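Local coordinates for capsular polysaccharide biosynthesis protein (Burkholderia pseudomallei, PDB 4BQN) that binds coenzyme A and probably acts as an acetyltransferase in the biosynthesis of the bacterium's capsular polysaccharide, at residues A[13-18]-A[64-69]; A[151-156]-A[243-248]; A[108-113]-A[119-124]; A[27-32]-A[213-218]. The protein carries 1 engineered substitution. All coordinates share one frame; numbering follows the deposited sequence.

Contact 1: residues A[13-18]-A[64-69]. With COA (coenzyme A), chain C.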
loop_
_atom_site.group_PDB
_atom_site.type_symbol
_atom_site.label_atom_id
_atom_site.label_comp_id
_atom_site.label_asym_id
_atom_site.label_seq_id
_atom_site.Cartn_x
_atom_site.Cartn_y
_atom_site.Cartn_z
ATOM N N SER A 13 4.279 -5.931 5.874
ATOM C CA SER A 13 2.880 -5.531 5.870
ATOM C C SER A 13 2.016 -6.638 5.259
ATOM O O SER A 13 2.505 -7.750 4.980
ATOM C CB SER A 13 2.740 -4.271 5.015
ATOM O OG SER A 13 2.903 -4.586 3.633
ATOM N N CYS A 14 0.747 -6.327 4.998
ATOM C CA CYS A 14 -0.112 -7.249 4.259
ATOM C C CYS A 14 0.477 -7.653 2.889
ATOM O O CYS A 14 0.081 -8.657 2.309
ATOM C CB CYS A 14 -1.519 -6.656 4.105
ATOM S SG CYS A 14 -1.717 -5.422 2.856
ATOM N N GLN A 15 1.427 -6.868 2.376
ATOM C CA GLN A 15 2.075 -7.178 1.106
ATOM C C GLN A 15 2.988 -8.385 1.207
ATOM O O GLN A 15 3.266 -9.021 0.179
ATOM C CB GLN A 15 2.874 -5.966 0.614
ATOM C CG GLN A 15 1.963 -4.769 0.333
ATOM C CD GLN A 15 2.704 -3.456 0.175
ATOM O OE1 GLN A 15 3.943 -3.410 0.067
ATOM N NE2 GLN A 15 1.940 -2.366 0.140
ATOM N N ALA A 16 3.443 -8.707 2.428
ATOM C CA ALA A 16 4.375 -9.811 2.617
ATOM C C ALA A 16 3.748 -11.188 2.323
ATOM O O ALA A 16 4.287 -11.922 1.496
ATOM C CB ALA A 16 5.067 -9.718 3.971
ATOM N N PRO A 17 2.591 -11.531 2.932
ATOM C CA PRO A 17 1.965 -12.797 2.556
ATOM C C PRO A 17 1.597 -12.824 1.061
ATOM O O PRO A 17 1.686 -13.879 0.424
ATOM C CB PRO A 17 0.728 -12.847 3.472
ATOM C CG PRO A 17 1.167 -12.070 4.690
ATOM C CD PRO A 17 1.941 -10.925 4.113
ATOM N N ALA A 18 1.208 -11.671 0.510
ATOM C CA ALA A 18 0.861 -11.590 -0.915
ATOM C C ALA A 18 2.075 -11.887 -1.786
ATOM O O ALA A 18 1.965 -12.631 -2.771
ATOM C CB ALA A 18 0.286 -10.223 -1.258
ATOM N N LEU A 64 12.953 -12.573 3.460
ATOM C CA LEU A 64 12.502 -11.429 2.668
ATOM C C LEU A 64 11.610 -10.617 3.574
ATOM O O LEU A 64 10.685 -11.142 4.173
ATOM C CB LEU A 64 11.705 -11.877 1.440
ATOM C CG LEU A 64 12.460 -12.481 0.258
ATOM C CD1 LEU A 64 11.492 -13.142 -0.713
ATOM C CD2 LEU A 64 13.309 -11.435 -0.456
ATOM N N TYR A 65 11.896 -9.327 3.696
ATOM C CA TYR A 65 11.141 -8.543 4.657
ATOM C C TYR A 65 10.980 -7.114 4.194
ATOM O O TYR A 65 11.801 -6.594 3.428
ATOM C CB TYR A 65 11.832 -8.578 6.041
ATOM C CG TYR A 65 13.133 -7.819 6.057
ATOM C CD1 TYR A 65 14.324 -8.415 5.616
ATOM C CD2 TYR A 65 13.164 -6.482 6.444
ATOM C CE1 TYR A 65 15.512 -7.698 5.577
ATOM C CE2 TYR A 65 14.349 -5.754 6.409
ATOM C CZ TYR A 65 15.508 -6.367 5.968
ATOM O OH TYR A 65 16.670 -5.641 5.943
ATOM N N GLN A 66 9.939 -6.465 4.690
ATOM C CA GLN A 66 9.783 -5.040 4.479
ATOM C C GLN A 66 10.233 -4.299 5.723
ATOM O O GLN A 66 10.094 -4.817 6.841
ATOM C CB GLN A 66 8.325 -4.714 4.168
ATOM C CG GLN A 66 7.854 -5.402 2.894
ATOM C CD GLN A 66 6.438 -5.053 2.510
ATOM O OE1 GLN A 66 5.514 -5.227 3.301
ATOM N NE2 GLN A 66 6.250 -4.571 1.282
ATOM N N PRO A 67 10.769 -3.084 5.560
ATOM C CA PRO A 67 11.161 -2.308 6.740
ATOM C C PRO A 67 9.995 -2.046 7.713
ATOM O O PRO A 67 8.911 -1.649 7.290
ATOM C CB PRO A 67 11.647 -0.991 6.127
ATOM C CG PRO A 67 12.189 -1.381 4.786
ATOM C CD PRO A 67 11.161 -2.401 4.313
ATOM N N VAL A 68 10.226 -2.294 9.001
ATOM C CA VAL A 68 9.225 -2.022 10.041
ATOM C C VAL A 68 9.953 -1.425 11.230
ATOM O O VAL A 68 10.821 -2.066 11.824
ATOM C CB VAL A 68 8.458 -3.295 10.502
ATOM C CG1 VAL A 68 7.443 -2.935 11.586
ATOM C CG2 VAL A 68 7.759 -3.984 9.340
ATOM N N SER A 69 9.575 -0.204 11.595
ATOM C CA SER A 69 10.229 0.527 12.665
ATOM C C SER A 69 9.952 -0.082 14.034
ATOM O O SER A 69 8.943 -0.765 14.230
ATOM C CB SER A 69 9.753 1.991 12.688
ATOM O OG SER A 69 8.410 2.058 13.157
HETATM N N1A COA C . 4.029 7.834 1.083
HETATM C C2A COA C . 3.267 8.362 2.074
HETATM N N3A COA C . 3.036 7.718 3.230
HETATM C C4A COA C . 3.608 6.511 3.446
HETATM C C5A COA C . 4.447 5.893 2.427
HETATM C C6A COA C . 4.640 6.637 1.189
HETATM N N6A COA C . 5.398 6.117 0.201
HETATM N N7A COA C . 4.878 4.699 2.897
HETATM C C8A COA C . 4.359 4.569 4.143
HETATM N N9A COA C . 3.586 5.636 4.450
HETATM C C1B COA C . 2.883 5.919 5.708
HETATM C C2B COA C . 2.323 4.708 6.434
HETATM O O2B COA C . 1.019 4.392 5.944
HETATM C C3B COA C . 2.325 5.235 7.860
HETATM O O3B COA C . 1.201 6.129 7.977
HETATM P P3B COA C . 0.681 6.679 9.396
HETATM O O7A COA C . -0.589 7.408 9.037
HETATM O O8A COA C . 0.444 5.438 10.215
HETATM O O9A COA C . 1.776 7.567 9.937
HETATM C C4B COA C . 3.608 6.063 7.922
HETATM O O4B COA C . 3.896 6.440 6.574
HETATM C C5B COA C . 4.804 5.324 8.523
HETATM O O5B COA C . 4.983 4.130 7.770
HETATM P P1A COA C . 6.411 3.652 7.270
HETATM O O1A COA C . 6.166 2.461 6.392
HETATM O O2A COA C . 7.184 4.797 6.684
HETATM O O3A COA C . 7.225 3.215 8.574
HETATM P P2A COA C . 6.998 2.150 9.763
HETATM O O4A COA C . 6.824 2.937 11.038
HETATM O O5A COA C . 8.164 1.205 9.676
HETATM O O6A COA C . 5.635 1.389 9.455
HETATM C CBP COA C . 3.988 -0.049 8.469
HETATM C CCP COA C . 5.481 0.250 8.585
HETATM C CDP COA C . 3.759 -1.244 7.551
HETATM C CEP COA C . 3.481 -0.445 9.845
HETATM C CAP COA C . 3.288 1.229 7.935
HETATM O OAP COA C . 3.645 1.443 6.569
HETATM C C9P COA C . 1.773 1.307 8.047
HETATM O O9P COA C . 1.249 1.687 9.086
HETATM N N8P COA C . 1.041 1.014 6.967
HETATM C C7P COA C . -0.412 1.126 6.960
HETATM C C6P COA C . -1.145 0.022 7.701
HETATM C C5P COA C . -0.819 -1.289 7.037
HETATM O O5P COA C . 0.132 -1.964 7.402
HETATM N N4P COA C . -1.625 -1.636 6.052
HETATM C C3P COA C . -1.437 -2.857 5.320
HETATM C C2P COA C . -1.285 -2.548 3.848
HETATM S S1P COA C . -0.485 -3.908 3.095
#
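Gln66 reaches across to Ser13 and Gln15, and its amide uses both of its ends. Gln66 OE1 accepts two hydrogen bonds in its carbonyl plane, one from Ser13 N at 2.9 Å and one from Ser13 OG at 2.7 Å, the hydroxyl lying on a lone pair. Gln66 NE2 donates to Gln15 OE1 over 2.9 Å, with the two amide planes 64° apart, and also to Gln96 O. Gln15 NE2 is held by Met98 O and Asn200 O. Glutamine suits such a buried place because one flat, uncharged group both gives and takes. Ser13 and Gln66 follow the C-terminal ends of neighbouring parallel strands 6-11 and 62-65, where loops of alpha/beta folds commonly form binding sites. Ser13 OG, placed by chi1 72° between backbone N and carbonyl carbon, also caps helix 15-24 by accepting from Gln15 N. Coenzyme A is held covalently, Cys14 SG forming a 2.0 Å disulfide with its S1P. Ser69 grips its pyrophosphate, N to O5A and OG to O4A, both at 2.8 Å.

Contact 2: residues A[151-156]-A[243-248]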
loop_
_atom_site.group_PDB
_atom_site.type_symbol
_atom_site.label_atom_id
_atom_site.label_comp_id
_atom_site.label_asym_id
_atom_site.label_seq_id
_atom_site.Cartn_x
_atom_site.Cartn_y
_atom_site.Cartn_z
ATOM N N ILE A 151 -5.073 19.118 -12.875
ATOM C CA ILE A 151 -4.102 20.195 -13.042
ATOM C C ILE A 151 -2.825 19.900 -12.245
ATOM O O ILE A 151 -1.710 20.206 -12.704
ATOM C CB ILE A 151 -4.716 21.557 -12.647
ATOM C CG1 ILE A 151 -5.760 21.967 -13.701
ATOM C CG2 ILE A 151 -3.656 22.639 -12.479
ATOM C CD1 ILE A 151 -6.732 23.039 -13.250
ATOM N N ASP A 152 -2.982 19.249 -11.092
ATOM C CA ASP A 152 -1.860 18.983 -10.196
ATOM C C ASP A 152 -1.243 17.593 -10.342
ATOM O O ASP A 152 -0.448 17.202 -9.487
ATOM C CB ASP A 152 -2.304 19.193 -8.743
ATOM C CG ASP A 152 -2.593 20.647 -8.429
ATOM O OD1 ASP A 152 -2.130 21.530 -9.193
ATOM O OD2 ASP A 152 -3.286 20.916 -7.418
ATOM N N ILE A 153 -1.576 16.845 -11.399
ATOM C CA ILE A 153 -1.150 15.443 -11.470
ATOM C C ILE A 153 0.370 15.263 -11.411
ATOM O O ILE A 153 0.856 14.350 -10.731
ATOM C CB ILE A 153 -1.788 14.706 -12.666
ATOM C CG1 ILE A 153 -1.581 13.200 -12.506
ATOM C CG2 ILE A 153 -1.248 15.243 -14.000
ATOM C CD1 ILE A 153 -2.376 12.367 -13.480
ATOM N N ASP A 154 1.131 16.143 -12.067
ATOM C CA ASP A 154 2.582 15.990 -12.048
ATOM C C ASP A 154 3.150 16.239 -10.654
ATOM O O ASP A 154 4.084 15.559 -10.224
ATOM C CB ASP A 154 3.255 16.922 -13.054
ATOM C CG ASP A 154 2.975 16.538 -14.491
ATOM O OD1 ASP A 154 2.691 15.359 -14.757
ATOM O OD2 ASP A 154 3.084 17.424 -15.366
ATOM N N GLU A 155 2.596 17.221 -9.955
ATOM C CA GLU A 155 3.028 17.527 -8.588
ATOM C C GLU A 155 2.741 16.324 -7.682
ATOM O O GLU A 155 3.566 15.943 -6.849
ATOM C CB GLU A 155 2.314 18.768 -8.059
ATOM C CG GLU A 155 2.627 19.101 -6.602
ATOM C CD GLU A 155 1.899 20.328 -6.095
ATOM O OE1 GLU A 155 1.132 20.945 -6.865
ATOM O OE2 GLU A 155 2.111 20.681 -4.919
ATOM N N ILE A 156 1.547 15.750 -7.826
ATOM C CA ILE A 156 1.166 14.580 -7.037
ATOM C C ILE A 156 2.145 13.443 -7.285
ATOM O O ILE A 156 2.668 12.863 -6.337
ATOM C CB ILE A 156 -0.276 14.149 -7.350
ATOM C CG1 ILE A 156 -1.266 15.217 -6.853
ATOM C CG2 ILE A 156 -0.581 12.802 -6.704
ATOM C CD1 ILE A 156 -2.649 15.118 -7.484
ATOM N N PRO A 243 -13.947 11.884 -10.902
ATOM C CA PRO A 243 -14.212 12.348 -12.262
ATOM C C PRO A 243 -13.107 13.284 -12.737
ATOM O O PRO A 243 -12.501 13.997 -11.919
ATOM C CB PRO A 243 -15.522 13.135 -12.118
ATOM C CG PRO A 243 -16.172 12.620 -10.878
ATOM C CD PRO A 243 -15.019 12.289 -9.961
ATOM N N ILE A 244 -12.914 13.306 -14.060
ATOM C CA ILE A 244 -11.960 14.175 -14.765
ATOM C C ILE A 244 -10.524 13.704 -14.527
ATOM O O ILE A 244 -9.806 13.389 -15.482
ATOM C CB ILE A 244 -12.163 15.688 -14.465
ATOM C CG1 ILE A 244 -13.579 16.103 -14.894
ATOM C CG2 ILE A 244 -11.099 16.526 -15.182
ATOM C CD1 ILE A 244 -13.902 17.564 -14.678
ATOM N N TYR A 245 -10.131 13.591 -13.258
ATOM C CA TYR A 245 -8.826 13.032 -12.910
ATOM C C TYR A 245 -8.675 11.629 -13.507
ATOM O O TYR A 245 -7.624 11.270 -14.053
ATOM C CB TYR A 245 -8.667 12.997 -11.392
ATOM C CG TYR A 245 -7.272 12.643 -10.944
ATOM C CD1 TYR A 245 -6.213 13.543 -11.141
ATOM C CD2 TYR A 245 -6.999 11.463 -10.269
ATOM C CE1 TYR A 245 -4.932 13.262 -10.720
ATOM C CE2 TYR A 245 -5.700 11.160 -9.853
ATOM C CZ TYR A 245 -4.674 12.066 -10.072
ATOM O OH TYR A 245 -3.375 11.826 -9.669
ATOM N N ARG A 246 -9.751 10.842 -13.463
ATOM C CA ARG A 246 -9.714 9.461 -13.939
ATOM C C ARG A 246 -9.350 9.384 -15.427
ATOM O O ARG A 246 -8.791 8.383 -15.893
ATOM C CB ARG A 246 -11.061 8.773 -13.676
ATOM C CG ARG A 246 -12.235 9.336 -14.476
ATOM C CD ARG A 246 -13.577 8.755 -14.024
ATOM N NE ARG A 246 -13.654 7.300 -14.194
ATOM C CZ ARG A 246 -13.885 6.674 -15.345
ATOM N NH1 ARG A 246 -14.076 7.359 -16.468
ATOM N NH2 ARG A 246 -13.904 5.350 -15.367
ATOM N N ASP A 247 -9.649 10.450 -16.171
ATOM C CA ASP A 247 -9.422 10.438 -17.614
ATOM C C ASP A 247 -7.942 10.648 -17.977
ATOM O O ASP A 247 -7.577 10.552 -19.150
ATOM C CB ASP A 247 -10.343 11.452 -18.300
ATOM C CG ASP A 247 -11.811 11.109 -18.111
ATOM O OD1 ASP A 247 -12.162 9.911 -18.216
ATOM O OD2 ASP A 247 -12.612 12.025 -17.823
ATOM N N CYS A 248 -7.096 10.883 -16.970
ATOM C CA CYS A 248 -5.636 10.894 -17.167
ATOM C C CYS A 248 -5.055 9.489 -17.305
ATOM O O CYS A 248 -3.867 9.340 -17.591
ATOM C CB CYS A 248 -4.941 11.591 -15.995
ATOM S SG CYS A 248 -5.413 13.323 -15.808
#
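Ile153 and Ile156 meet Tyr245 in a buried, apolar contact between the first turn of helix 153-167 and a short 3-10 segment in the long loop that follows helix 204-217. The two isoleucines, one helical turn apart, lie on opposite sides of the tyrosine's ring plane; Ile153 crosses the side chain obliquely, Ile156 comes from the opposite direction. Ile153 comes closer: with CG1 anti to the backbone N (chi1 -167°), that branch lies 3.8 Å from Tyr245 CE1, and its CD1 carries on to Cys248 CB at 3.7 Å. Ile156 CD1 stands 4.0 Å from Tyr245 OH. The 3-10 turn, closed by Cys248 N bonding to Tyr245 O, brings both residues against Ile153 CD1. Leu149 of the preceding helix and the edge-to-face ring of Phe249 also pack on Tyr245, while Trp301 touches Ile156. The branched isoleucines offer shape and hydrophobicity alone; the buried hydroxyl is satisfied by Gly102 O, which implies that Tyr245 is held by apolar burial along its ring and polar anchoring at its end.

Contact 3: residues A[108-113]-A[119-124]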
loop_
_atom_site.group_PDB
_atom_site.type_symbol
_atom_site.label_atom_id
_atom_site.label_comp_id
_atom_site.label_asym_id
_atom_site.label_seq_id
_atom_site.Cartn_x
_atom_site.Cartn_y
_atom_site.Cartn_z
ATOM N N ASN A 108 -6.866 8.317 2.444
ATOM C CA ASN A 108 -5.847 7.869 3.379
ATOM C C ASN A 108 -6.493 6.923 4.391
ATOM O O ASN A 108 -7.545 6.356 4.113
ATOM C CB ASN A 108 -5.109 9.056 4.004
ATOM C CG ASN A 108 -3.672 8.707 4.342
ATOM O OD1 ASN A 108 -3.419 7.950 5.278
ATOM N ND2 ASN A 108 -2.728 9.216 3.564
ATOM N N SER A 109 -5.866 6.728 5.541
ATOM C CA SER A 109 -6.461 5.906 6.583
ATOM C C SER A 109 -6.529 6.750 7.841
ATOM O O SER A 109 -5.714 7.665 8.024
ATOM C CB SER A 109 -5.640 4.644 6.797
ATOM O OG SER A 109 -5.606 3.890 5.599
ATOM N N PRO A 110 -7.522 6.473 8.698
ATOM C CA PRO A 110 -7.714 7.272 9.904
ATOM C C PRO A 110 -6.460 7.329 10.758
ATOM O O PRO A 110 -5.776 6.300 10.951
ATOM C CB PRO A 110 -8.804 6.515 10.670
ATOM C CG PRO A 110 -9.534 5.732 9.650
ATOM C CD PRO A 110 -8.571 5.441 8.535
ATOM N N TYR A 111 -6.151 8.525 11.242
ATOM C CA TYR A 111 -5.158 8.724 12.299
ATOM C C TYR A 111 -5.864 9.505 13.393
ATOM O O TYR A 111 -6.475 10.539 13.127
ATOM C CB TYR A 111 -3.948 9.524 11.800
ATOM C CG TYR A 111 -2.987 9.909 12.920
ATOM C CD1 TYR A 111 -3.170 11.079 13.675
ATOM C CD2 TYR A 111 -1.916 9.088 13.239
ATOM C CE1 TYR A 111 -2.300 11.418 14.706
ATOM C CE2 TYR A 111 -1.046 9.412 14.270
ATOM C CZ TYR A 111 -1.240 10.579 14.996
ATOM O OH TYR A 111 -0.370 10.908 16.015
ATOM N N GLY A 112 -5.778 9.014 14.621
ATOM C CA GLY A 112 -6.427 9.666 15.766
ATOM C C GLY A 112 -7.940 9.566 15.795
ATOM O O GLY A 112 -8.589 10.203 16.629
ATOM N N LEU A 113 -8.490 8.789 14.867
ATOM C CA LEU A 113 -9.921 8.542 14.711
ATOM C C LEU A 113 -10.129 7.052 14.789
ATOM O O LEU A 113 -9.179 6.287 14.611
ATOM C CB LEU A 113 -10.412 9.063 13.351
ATOM C CG LEU A 113 -10.325 10.574 13.115
ATOM C CD1 LEU A 113 -10.545 10.902 11.652
ATOM C CD2 LEU A 113 -11.320 11.327 13.990
ATOM N N GLY A 119 -10.878 0.236 6.280
ATOM C CA GLY A 119 -9.446 0.551 6.334
ATOM C C GLY A 119 -9.010 1.860 5.680
ATOM O O GLY A 119 -7.843 2.253 5.783
ATOM N N TYR A 120 -9.921 2.518 4.962
ATOM C CA TYR A 120 -9.605 3.738 4.215
ATOM C C TYR A 120 -10.735 4.728 4.364
ATOM O O TYR A 120 -11.902 4.332 4.537
ATOM C CB TYR A 120 -9.399 3.445 2.723
ATOM C CG TYR A 120 -8.376 2.379 2.484
ATOM C CD1 TYR A 120 -7.022 2.690 2.409
ATOM C CD2 TYR A 120 -8.756 1.037 2.394
ATOM C CE1 TYR A 120 -6.075 1.690 2.220
ATOM C CE2 TYR A 120 -7.813 0.039 2.215
ATOM C CZ TYR A 120 -6.485 0.372 2.129
ATOM O OH TYR A 120 -5.571 -0.627 1.936
ATOM N N VAL A 121 -10.384 6.006 4.319
ATOM C CA VAL A 121 -11.351 7.087 4.332
ATOM C C VAL A 121 -10.943 8.162 3.333
ATOM O O VAL A 121 -9.793 8.214 2.879
ATOM C CB VAL A 121 -11.483 7.726 5.734
ATOM C CG1 VAL A 121 -12.016 6.720 6.757
ATOM C CG2 VAL A 121 -10.160 8.318 6.200
ATOM N N ASP A 122 -11.896 9.003 2.969
ATOM C CA ASP A 122 -11.604 10.100 2.064
ATOM C C ASP A 122 -11.238 11.325 2.899
ATOM O O ASP A 122 -12.091 11.941 3.544
ATOM C CB ASP A 122 -12.773 10.348 1.104
ATOM C CG ASP A 122 -12.400 11.283 -0.019
ATOM O OD1 ASP A 122 -12.029 12.437 0.281
ATOM O OD2 ASP A 122 -12.425 10.842 -1.192
ATOM N N ALA A 123 -9.947 11.635 2.927
ATOM C CA ALA A 123 -9.430 12.758 3.681
ATOM C C ALA A 123 -9.892 14.105 3.151
ATOM O O ALA A 123 -9.977 15.060 3.921
ATOM C CB ALA A 123 -7.913 12.708 3.741
ATOM N N LEU A 124 -10.186 14.214 1.857
ATOM C CA LEU A 124 -10.708 15.490 1.375
ATOM C C LEU A 124 -12.085 15.746 1.976
ATOM O O LEU A 124 -12.402 16.870 2.323
ATOM C CB LEU A 124 -10.737 15.544 -0.154
ATOM C CG LEU A 124 -11.002 16.952 -0.706
ATOM C CD1 LEU A 124 -9.916 17.943 -0.301
ATOM C CD2 LEU A 124 -11.125 16.890 -2.213
#
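Pro110 and Val121 lean obliquely against each other, the proline ring reaching both valine methyls: Pro110 CG lies 3.9 Å from Val121 CG1 and Pro110 CD 4.0 Å from Val121 CG2. With CG1 anti to the carbonyl carbon (chi1 -63°), Val121 turns both methyls to the proline. A rigid ring and a branched chain make a compact apolar pair, backed by Trp279, Phe280 and Phe291. Next to them Asn108 and Val121 form an antiparallel, hydrogen-bonded pair in the two-stranded sheet 107-108/121-122: Asn108 N donates to Val121 O at 3.0 Å, and Val121 N to Asn108 O at 2.9 Å. Asn108 O also sits at the edge of the Tyr120 ring, near its plane. Ser109 OG donates to Gly119 O over 2.8 Å, nearly along the C=O axis. The positive phi of Gly119 (87°) is easy without a CB. Asn108 OD1 accepts from Ser109 N, and the Asn108 side chain comes within about 5 Å of coenzyme A. Tyr120 OH bonds to Asn200 OD1 of the coenzyme site.

Contact 4: residues A[27-32]-A[213-218]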
loop_
_atom_site.group_PDB
_atom_site.type_symbol
_atom_site.label_atom_id
_atom_site.label_comp_id
_atom_site.label_asym_id
_atom_site.label_seq_id
_atom_site.Cartn_x
_atom_site.Cartn_y
_atom_site.Cartn_z
ATOM N N PRO A 27 7.080 -21.753 -10.854
ATOM C CA PRO A 27 7.585 -23.128 -10.702
ATOM C C PRO A 27 9.087 -23.200 -10.424
ATOM O O PRO A 27 9.530 -24.050 -9.656
ATOM C CB PRO A 27 7.229 -23.803 -12.040
ATOM C CG PRO A 27 6.076 -23.022 -12.555
ATOM C CD PRO A 27 6.294 -21.601 -12.100
ATOM N N THR A 28 9.868 -22.308 -11.023
ATOM C CA THR A 28 11.319 -22.333 -10.825
ATOM C C THR A 28 11.677 -21.931 -9.388
ATOM O O THR A 28 12.544 -22.552 -8.757
ATOM C CB THR A 28 12.035 -21.470 -11.881
ATOM O OG1 THR A 28 11.738 -21.997 -13.177
ATOM C CG2 THR A 28 13.538 -21.488 -11.690
ATOM N N PHE A 29 10.987 -20.920 -8.860
ATOM C CA PHE A 29 11.181 -20.526 -7.472
ATOM C C PHE A 29 10.745 -21.650 -6.525
ATOM O O PHE A 29 11.470 -22.012 -5.591
ATOM C CB PHE A 29 10.406 -19.240 -7.150
ATOM C CG PHE A 29 10.611 -18.755 -5.745
ATOM C CD1 PHE A 29 11.669 -17.905 -5.419
ATOM C CD2 PHE A 29 9.745 -19.166 -4.742
ATOM C CE1 PHE A 29 11.851 -17.474 -4.118
ATOM C CE2 PHE A 29 9.920 -18.743 -3.445
ATOM C CZ PHE A 29 10.973 -17.898 -3.125
ATOM N N ALA A 30 9.558 -22.205 -6.775
ATOM C CA ALA A 30 8.983 -23.240 -5.907
ATOM C C ALA A 30 9.793 -24.540 -5.907
ATOM O O ALA A 30 9.737 -25.305 -4.948
ATOM C CB ALA A 30 7.529 -23.504 -6.270
ATOM N N ARG A 31 10.557 -24.772 -6.972
ATOM C CA ARG A 31 11.480 -25.914 -7.052
ATOM C C ARG A 31 12.553 -25.813 -5.958
ATOM O O ARG A 31 12.993 -26.828 -5.410
ATOM C CB ARG A 31 12.124 -25.970 -8.451
ATOM C CG ARG A 31 13.173 -27.053 -8.666
ATOM C CD ARG A 31 14.001 -26.768 -9.917
ATOM N NE ARG A 31 14.809 -25.561 -9.751
ATOM C CZ ARG A 31 15.267 -24.804 -10.744
ATOM N NH1 ARG A 31 15.015 -25.122 -12.011
ATOM N NH2 ARG A 31 15.982 -23.721 -10.464
ATOM N N ASP A 32 12.964 -24.588 -5.649
ATOM C CA ASP A 32 14.130 -24.332 -4.792
ATOM C C ASP A 32 13.811 -23.923 -3.363
ATOM O O ASP A 32 14.667 -24.063 -2.479
ATOM C CB ASP A 32 15.024 -23.245 -5.411
ATOM C CG ASP A 32 15.597 -23.648 -6.761
ATOM O OD1 ASP A 32 15.792 -24.860 -7.001
ATOM O OD2 ASP A 32 15.868 -22.741 -7.580
ATOM N N ARG A 213 11.501 -8.891 -9.259
ATOM C CA ARG A 213 12.719 -8.245 -8.770
ATOM C C ARG A 213 13.337 -9.025 -7.618
ATOM O O ARG A 213 14.556 -9.069 -7.494
ATOM C CB ARG A 213 12.498 -6.780 -8.393
ATOM C CG ARG A 213 11.766 -5.919 -9.427
ATOM C CD ARG A 213 12.288 -6.052 -10.857
ATOM N NE ARG A 213 11.434 -5.304 -11.784
ATOM C CZ ARG A 213 11.484 -3.987 -11.990
ATOM N NH1 ARG A 213 12.378 -3.223 -11.348
ATOM N NH2 ARG A 213 10.637 -3.431 -12.861
ATOM N N CYS A 214 12.511 -9.648 -6.788
ATOM C CA CYS A 214 13.035 -10.518 -5.755
ATOM C C CYS A 214 13.805 -11.683 -6.376
ATOM O O CYS A 214 14.895 -12.021 -5.926
ATOM C CB CYS A 214 11.907 -11.068 -4.889
ATOM S SG CYS A 214 11.128 -9.845 -3.829
ATOM N N MET A 215 13.230 -12.302 -7.407
ATOM C CA MET A 215 13.911 -13.427 -8.051
ATOM C C MET A 215 15.220 -13.003 -8.685
ATOM O O MET A 215 16.196 -13.752 -8.620
ATOM C CB MET A 215 13.006 -14.122 -9.063
ATOM C CG MET A 215 11.868 -14.909 -8.402
ATOM S SD MET A 215 10.915 -15.951 -9.520
ATOM C CE MET A 215 12.212 -17.060 -10.095
ATOM N N LEU A 216 15.263 -11.810 -9.283
ATOM C CA LEU A 216 16.525 -11.333 -9.867
ATOM C C LEU A 216 17.567 -11.145 -8.780
ATOM O O LEU A 216 18.725 -11.491 -8.978
ATOM C CB LEU A 216 16.321 -10.024 -10.632
ATOM C CG LEU A 216 15.420 -10.149 -11.859
ATOM C CD1 LEU A 216 15.051 -8.785 -12.423
ATOM C CD2 LEU A 216 16.062 -11.001 -12.950
ATOM N N ALA A 217 17.145 -10.629 -7.625
ATOM C CA ALA A 217 18.065 -10.406 -6.496
ATOM C C ALA A 217 18.638 -11.722 -5.977
ATOM O O ALA A 217 19.761 -11.761 -5.474
ATOM C CB ALA A 217 17.348 -9.666 -5.374
ATOM N N LEU A 218 17.855 -12.791 -6.100
ATOM C CA LEU A 218 18.286 -14.129 -5.705
ATOM C C LEU A 218 19.165 -14.839 -6.736
ATOM O O LEU A 218 19.696 -15.918 -6.457
ATOM C CB LEU A 218 17.063 -14.983 -5.380
ATOM C CG LEU A 218 16.280 -14.534 -4.146
ATOM C CD1 LEU A 218 15.000 -15.345 -4.067
ATOM C CD2 LEU A 218 17.108 -14.707 -2.878
#
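Phe29 carries the apolar contact between helix 27-32 and the C-terminal end of helix 204-217, touching Met215 and Leu218 with different parts of its side chain. Its CG is anti to the backbone N (chi1 -178°), which carries the ring out from its own helix, where it reaches Leu218. Leu218 CD1 then meets the ring at its edge, in plane, 3.8 Å from Phe29 CE1. Met215 works nearer the root: bent at its last torsion, chi3 61°, it lays both CE and SD 4.1 Å from Phe29 CB. A flexible thioether chain can bend to the root of the phenylalanine, while the rigid ring presents its edge to the leucine methyl.

The polar interactions lie on the 27-32 segment itself. Arg31 grips the carboxylate of Asp32 side-on, NE bonding to OD1 and NH2 to OD2, both at 3.0 Å. Arg31 is exposed and Asp32 partly so, a place where a charged pair is easily kept, and Asp32 OD2 is also hydrogen-bonded to Tyr220 OH, from the chain just beyond helix 204-217.

Around this, Leu23 of helix 15-24 touches both Phe29 and Met215, while Tyr8 of strand 6-11 meets the Phe29 ring edge-to-face and Trp33 of strand 33-35 stacks on it.

Contact 1 lies nearest the middle of the chain, its centre about 11 Å away; contacts 2 and 4 are also buried but farther out, at about 20 and 23 Å, and contact 3 is partly buried. The chemistry follows place: the coenzyme site of contact 1 is joined by side-chain hydrogen bonds, contact 3 chiefly by backbone pairing, and contacts 2 and 4 by apolar side chains. Contacts 1 and 4 share a neighbourhood, since helix 15-24, capped in contact 1, packs against both helices of contact 4. Contacts 1 and 3, with centres about 21 Å apart, both approach coenzyme A and both bond to Asn200, through Gln15 and Tyr120 respectively. Contact 2 lies across the chain's centre from contact 1.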